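Amidase (Bacillus anthracis, PDB 5EWQ) probably hydrolyses carboxylic amides to the carboxylate and ammonia. Local coordinates at residues A217-G222 against A274-A279; K55-D58 against S63-E66; V45-V50 against R508-L513. One frame throughout, in Å; residues are numbered along the deposited sequence.

Contact 1: residues A217-G222 against A274-A279; sequences APLAVG and ATLFNA
Residues 219-222, which bring Leu219 and Val221 to the interface, run past helix segment 274-279 with the axes 9.1 Å apart and their N-to-C directions 56° apart, and the closest CA atoms are those of Leu219 and Leu276. The contact is apolar and rests on Leu276, whose CG lies opposite its own backbone N (chi1 -180°), a setting that sends the isobutyl group out from the helix towards the sheet. Leu219 answers from the strand, and the two leucines slide past each other in opposite senses: Leu219 CD1 reaches back to Leu276 CB at 3.7 Å, while Leu276 CD2 lies 3.8 Å from Leu219 CB. The same CD2 also touches Ala220 O, a van der Waals contact with the strand backbone. Val221 meets Leu276 nearly at a right angle, its CG2 being 4.1 Å from Leu276 CD2. All four touching residues are buried, which marks this as packing of a helix against the sheet in the interior of an alpha/beta fold. Strand 219-223 runs between strands 118-122 and 263-267 of the large mixed sheet; helix 150-155 supplies Leu155 against Leu276 and Ile151 against Val221, and Pro265 of strand 263-267 also touches Leu276.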
# COMPACT_ATOMS: atom_id res chain seq x y z
N ALA A 217 6.71 -10.29 4.86
CA ALA A 217 5.97 -10.80 3.71
C ALA A 217 6.67 -10.39 2.42
O ALA A 217 7.32 -9.34 2.37
CB ALA A 217 4.54 -10.28 3.73
N PRO A 218 6.55 -11.21 1.36
CA PRO A 218 7.16 -10.87 0.08
C PRO A 218 6.43 -9.72 -0.60
O PRO A 218 7.06 -8.82 -1.16
CB PRO A 218 7.02 -12.16 -0.74
CG PRO A 218 6.62 -13.22 0.23
CD PRO A 218 5.87 -12.51 1.31
N LEU A 219 5.10 -9.76 -0.53
CA LEU A 219 4.26 -8.76 -1.18
C LEU A 219 3.19 -8.23 -0.23
O LEU A 219 2.89 -8.87 0.78
CB LEU A 219 3.61 -9.35 -2.43
CG LEU A 219 4.57 -9.94 -3.46
CD1 LEU A 219 3.81 -10.62 -4.57
CD2 LEU A 219 5.48 -8.87 -4.01
N ALA A 220 2.62 -7.08 -0.56
CA ALA A 220 1.59 -6.48 0.27
C ALA A 220 0.63 -5.63 -0.55
O ALA A 220 0.99 -5.10 -1.60
CB ALA A 220 2.22 -5.64 1.37
N VAL A 221 -0.60 -5.51 -0.06
CA VAL A 221 -1.62 -4.71 -0.72
C VAL A 221 -1.99 -3.48 0.11
O VAL A 221 -2.30 -3.60 1.29
CB VAL A 221 -2.90 -5.53 -0.99
CG1 VAL A 221 -3.97 -4.66 -1.63
CG2 VAL A 221 -2.58 -6.72 -1.88
N GLY A 222 -1.94 -2.31 -0.52
CA GLY A 222 -2.31 -1.08 0.15
C GLY A 222 -3.40 -0.34 -0.60
O GLY A 222 -3.71 -0.66 -1.75
N ALA A 274 5.10 -5.54 -9.71
CA ALA A 274 4.40 -5.81 -10.96
C ALA A 274 3.84 -7.23 -10.99
O ALA A 274 2.83 -7.50 -11.62
CB ALA A 274 5.33 -5.59 -12.14
N THR A 275 4.53 -8.13 -10.29
CA THR A 275 4.08 -9.52 -10.19
C THR A 275 2.74 -9.60 -9.47
O THR A 275 1.82 -10.29 -9.91
CB THR A 275 5.12 -10.38 -9.44
OG1 THR A 275 6.33 -10.43 -10.20
CG2 THR A 275 4.60 -11.80 -9.26
N LEU A 276 2.63 -8.88 -8.36
CA LEU A 276 1.39 -8.82 -7.59
C LEU A 276 0.31 -8.06 -8.36
O LEU A 276 -0.87 -8.38 -8.27
CB LEU A 276 1.64 -8.15 -6.24
CG LEU A 276 0.43 -8.01 -5.30
CD1 LEU A 276 -0.12 -9.38 -4.95
CD2 LEU A 276 0.82 -7.25 -4.05
N PHE A 277 0.74 -7.06 -9.13
CA PHE A 277 -0.17 -6.20 -9.87
C PHE A 277 -0.90 -6.96 -10.98
O PHE A 277 -1.93 -6.50 -11.49
CB PHE A 277 0.59 -5.01 -10.45
CG PHE A 277 -0.29 -3.96 -11.08
CD1 PHE A 277 -1.25 -3.31 -10.33
CD2 PHE A 277 -0.14 -3.62 -12.41
CE1 PHE A 277 -2.06 -2.34 -10.90
CE2 PHE A 277 -0.95 -2.66 -12.99
CZ PHE A 277 -1.90 -2.01 -12.23
N ASN A 278 -0.37 -8.12 -11.36
CA ASN A 278 -0.97 -8.93 -12.40
C ASN A 278 -2.31 -9.54 -11.99
O ASN A 278 -3.21 -9.70 -12.81
CB ASN A 278 -0.01 -10.05 -12.82
CG ASN A 278 1.17 -9.54 -13.62
OD1 ASN A 278 1.07 -8.53 -14.32
ND2 ASN A 278 2.30 -10.24 -13.52
N ALA A 279 -2.44 -9.88 -10.71
CA ALA A 279 -3.63 -10.56 -10.22
C ALA A 279 -4.66 -9.59 -9.63
O ALA A 279 -5.82 -9.95 -9.44
CB ALA A 279 -3.25 -11.60 -9.18

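Contact 2: residues K55-D58 against S63-E66; sequences KMID and SYEE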
# COMPACT_ATOMS: atom_id res chain seq x y z
N LYS A 55 12.97 -20.13 -7.03
CA LYS A 55 14.14 -20.93 -7.38
C LYS A 55 14.60 -21.75 -6.18
O LYS A 55 15.14 -22.84 -6.34
CB LYS A 55 15.27 -20.03 -7.87
CG LYS A 55 14.98 -19.32 -9.19
CD LYS A 55 16.13 -18.42 -9.59
N MSE A 56 14.39 -21.22 -4.98
CA MSE A 56 14.80 -21.90 -3.76
C MSE A 56 13.95 -23.13 -3.47
O MSE A 56 14.38 -24.04 -2.77
CB MSE A 56 14.73 -20.93 -2.57
CG MSE A 56 15.80 -19.86 -2.58
SE MSE A 56 15.70 -18.72 -1.00
CE MSE A 56 15.69 -20.10 0.37
N ILE A 57 12.73 -23.15 -4.01
CA ILE A 57 11.82 -24.26 -3.78
C ILE A 57 11.83 -25.24 -4.96
O ILE A 57 11.42 -26.39 -4.82
CB ILE A 57 10.38 -23.77 -3.54
CG1 ILE A 57 9.86 -23.01 -4.76
CG2 ILE A 57 10.33 -22.87 -2.31
CD1 ILE A 57 8.55 -22.32 -4.52
N ASP A 58 12.31 -24.77 -6.11
CA ASP A 58 12.46 -25.63 -7.28
C ASP A 58 13.68 -26.53 -7.11
O ASP A 58 13.71 -27.65 -7.63
CB ASP A 58 12.58 -24.81 -8.56
CG ASP A 58 11.25 -24.25 -9.02
OD1 ASP A 58 10.21 -24.86 -8.72
OD2 ASP A 58 11.25 -23.19 -9.68
N SER A 63 10.41 -24.71 0.92
CA SER A 63 9.02 -25.00 0.57
C SER A 63 8.12 -23.84 0.99
O SER A 63 8.57 -22.91 1.67
CB SER A 63 8.56 -26.30 1.22
OG SER A 63 8.60 -26.21 2.64
N TYR A 64 6.86 -23.89 0.59
CA TYR A 64 5.90 -22.85 0.94
C TYR A 64 5.59 -22.85 2.43
O TYR A 64 5.38 -21.79 3.03
CB TYR A 64 4.61 -23.01 0.13
CG TYR A 64 4.77 -22.68 -1.34
CD1 TYR A 64 5.44 -21.54 -1.74
CD2 TYR A 64 4.24 -23.51 -2.32
CE1 TYR A 64 5.59 -21.23 -3.08
CE2 TYR A 64 4.39 -23.21 -3.66
CZ TYR A 64 5.06 -22.07 -4.03
OH TYR A 64 5.20 -21.77 -5.37
N GLU A 65 5.57 -24.04 3.02
CA GLU A 65 5.32 -24.18 4.45
C GLU A 65 6.46 -23.55 5.26
O GLU A 65 6.23 -22.89 6.27
CB GLU A 65 5.15 -25.65 4.83
CG GLU A 65 4.86 -25.88 6.30
CD GLU A 65 4.74 -27.35 6.65
OE1 GLU A 65 4.50 -27.66 7.84
OE2 GLU A 65 4.87 -28.19 5.74
N GLU A 66 7.69 -23.77 4.79
CA GLU A 66 8.86 -23.19 5.43
C GLU A 66 8.88 -21.67 5.26
O GLU A 66 9.22 -20.94 6.18
CB GLU A 66 10.14 -23.79 4.85
CG GLU A 66 10.39 -25.23 5.25
CD GLU A 66 11.63 -25.81 4.59
OE1 GLU A 66 11.62 -26.00 3.36
OE2 GLU A 66 12.62 -26.05 5.31
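Ile57 reaches Tyr64 through a first torsion of 61°, which places CG1 between the backbone N and the carbonyl carbon and leaves CG2 opposite the carbonyl carbon. The two branches thereby separate and serve different partners. Tyr64 swings its ring in with chi1 -71°, CG lying beside the backbone N. The side chains cross at about a right angle, and Ile57 CD1 comes up against the phenol end of the ring, 3.5 Å from Tyr64 CE1 and equally near CZ and OH. The other branch, CG2, packs on the backbone where the second helix begins, 3.7 Å from Ser63 N and 3.8 Å from Ser63 CA. Ile57 thus covers both the start of the second helix and the Tyr64 ring, its CA 5.2 Å from that of Ser63.

The motif is a helix-loop-helix connection: helix 50-58 ends, four residues turn the chain, and helix 64-79 starts with Ser63 as its N-cap. The capping bond, from Glu66 N to Ser63 OG, is weak at 3.4 Å. Ser63 OG in turn donates to Glu66 OE1 over 3.1 Å, meeting the carboxylate on its anti side and 21° out of its plane, so the hydroxyl has two links to Glu66, a weak one from the backbone N and one to the carboxylate.

Asp103 of helix 95-104 adds to the capping, since its two carboxylate oxygens accept from the backbone N atoms of Tyr64 and Glu65. The other oxygen of Glu66, OE2, is hydrogen-bonded to Asn37 ND2 of helix 35-45. Tyr64 OH, beside the methyl of Ile57, is hydrogen-bonded to Gln54 OE1, one turn earlier on the first helix, which ties the far end of the ring back to helix 50-58.

Contact 3: residues V45-V50 against R508-L513; sequences VVNATV and RKPPKL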
# COMPACT_ATOMS: atom_id res chain seq x y z
N VAL A 45 16.08 -16.23 2.81
CA VAL A 45 14.79 -15.72 2.35
C VAL A 45 14.71 -14.20 2.44
O VAL A 45 14.17 -13.54 1.54
CB VAL A 45 13.63 -16.35 3.16
CG1 VAL A 45 12.36 -15.53 3.04
CG2 VAL A 45 13.39 -17.78 2.70
N VAL A 46 15.25 -13.64 3.51
CA VAL A 46 15.23 -12.19 3.73
C VAL A 46 15.86 -11.43 2.57
O VAL A 46 16.95 -11.77 2.10
CB VAL A 46 15.96 -11.82 5.04
CG1 VAL A 46 16.20 -10.32 5.12
CG2 VAL A 46 15.17 -12.30 6.25
N ASN A 47 15.14 -10.41 2.10
CA ASN A 47 15.58 -9.52 1.02
C ASN A 47 15.69 -10.23 -0.34
O ASN A 47 16.28 -9.70 -1.28
CB ASN A 47 16.92 -8.86 1.37
CG ASN A 47 17.16 -7.58 0.59
OD1 ASN A 47 16.22 -6.88 0.22
ND2 ASN A 47 18.43 -7.28 0.33
N ALA A 48 15.11 -11.42 -0.43
CA ALA A 48 15.08 -12.15 -1.70
C ALA A 48 13.79 -11.85 -2.45
O ALA A 48 12.72 -11.79 -1.86
CB ALA A 48 15.23 -13.64 -1.46
N THR A 49 13.91 -11.66 -3.76
CA THR A 49 12.75 -11.36 -4.59
C THR A 49 11.87 -12.60 -4.77
O THR A 49 12.24 -13.70 -4.35
CB THR A 49 13.16 -10.84 -5.98
OG1 THR A 49 13.79 -11.88 -6.72
CG2 THR A 49 14.12 -9.66 -5.84
N VAL A 50 10.71 -12.41 -5.39
CA VAL A 50 9.77 -13.51 -5.61
C VAL A 50 10.37 -14.57 -6.53
O VAL A 50 10.25 -15.76 -6.27
CB VAL A 50 8.44 -13.00 -6.20
CG1 VAL A 50 7.51 -14.16 -6.52
CG2 VAL A 50 7.77 -12.03 -5.24
N ARG A 508 17.95 1.10 -2.07
CA ARG A 508 17.31 0.43 -0.94
C ARG A 508 18.28 -0.45 -0.16
O ARG A 508 18.92 -1.34 -0.72
CB ARG A 508 16.13 -0.42 -1.42
CG ARG A 508 15.14 -0.75 -0.32
CD ARG A 508 14.21 -1.88 -0.71
NE ARG A 508 14.68 -3.17 -0.21
CZ ARG A 508 14.36 -3.67 0.98
NH1 ARG A 508 13.57 -2.99 1.79
NH2 ARG A 508 14.84 -4.85 1.35
N LYS A 509 18.37 -0.19 1.14
CA LYS A 509 19.14 -1.04 2.05
C LYS A 509 18.21 -1.66 3.08
O LYS A 509 17.33 -0.98 3.62
CB LYS A 509 20.24 -0.24 2.75
CG LYS A 509 21.35 0.26 1.83
CD LYS A 509 22.43 0.95 2.64
CE LYS A 509 23.57 1.43 1.75
NZ LYS A 509 24.65 2.09 2.54
N PRO A 510 18.38 -2.96 3.35
CA PRO A 510 17.59 -3.66 4.38
C PRO A 510 17.76 -3.02 5.75
O PRO A 510 18.89 -2.75 6.17
CB PRO A 510 18.17 -5.08 4.36
CG PRO A 510 18.76 -5.23 3.00
CD PRO A 510 19.30 -3.87 2.64
N PRO A 511 16.64 -2.77 6.45
CA PRO A 511 16.66 -2.09 7.75
C PRO A 511 17.24 -2.95 8.86
O PRO A 511 17.02 -4.16 8.90
CB PRO A 511 15.18 -1.80 8.01
CG PRO A 511 14.46 -2.87 7.26
CD PRO A 511 15.27 -3.12 6.03
N LYS A 512 17.99 -2.32 9.77
CA LYS A 512 18.53 -3.01 10.93
C LYS A 512 17.47 -3.15 12.02
O LYS A 512 17.19 -2.20 12.75
CB LYS A 512 19.75 -2.28 11.48
CG LYS A 512 21.09 -2.88 11.09
CD LYS A 512 21.39 -2.70 9.61
CE LYS A 512 22.79 -3.21 9.28
NZ LYS A 512 23.14 -2.98 7.85
N LEU A 513 16.88 -4.33 12.11
CA LEU A 513 15.85 -4.59 13.12
C LEU A 513 16.49 -4.89 14.48
O LEU A 513 15.91 -4.62 15.52
CB LEU A 513 14.95 -5.75 12.69
CG LEU A 513 13.66 -5.40 11.95
CD1 LEU A 513 13.93 -4.50 10.75
CD2 LEU A 513 12.93 -6.66 11.52
OXT LEU A 513 17.60 -5.41 14.55
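Asn47 and Arg508 approach from opposite directions, the asparagine from the loop between helices 35-45 and 50-58, the arginine from the C-terminal tail. The chain leaves helix 35-45 through a type II beta turn, Val45 to Ala48, closed by Ala48 N donating to Val45 O at 3.0 Å. Asn47 occupies its third position with the positive phi expected there, and its side chain leans out from the turn towards the tail. Arg508 bends at its CG-CD bond, which brings the guanidinium round to the amide. NH2 donates to Asn47 OD1 over 2.7 Å with an N-H...O angle of 152°, a moderately straight bond. Its geometry is uneven between the two groups: the oxygen lies close to the guanidinium plane, at the edge, whereas NH2 stands above the carbonyl plane of the amide, 46° out of it. The two planes are correspondingly turned 52° against each other, so the groups neither stack nor lie coplanar.

The turn is also held from within the protein, where Asp215 OD2 accepts from Asn47 N. The tail is fixed on both sides of Lys509, whose N and O are hydrogen-bonded to Tyr473 OH and Tyr194 OH. On this exposed surface Pro510 completes the contact: its ring crosses the asparagine side chain at about a right angle, bringing CG to 3.7 Å from Asn47 CG and to 3.4 Å from Asn47 ND2.

From the N terminus, the chain leaves helix 35-45 through segment 45-50, the first half of contact 3. It runs straight on into contact 2, which closes a loop of only four residues between segments 55-58 and 63-66. Contact 1 follows in series, closing the 51 residues between segments 217-222 and 274-279, on strand 219-223 and helix 270-280. Both lie within the span that contact 3 closes when the tail 508-513 returns to segment 45-50; none of the loops cross. Contact 3 touches both others: Val45 CG2 lies 4.0 Å from CE of selenomethionine Met56, and Val50 CG2, at the start of helix 50-58, packs 4.1 Å from Leu219 CD2 of strand 219-223. The interhelical loop meets the tail through Asn47.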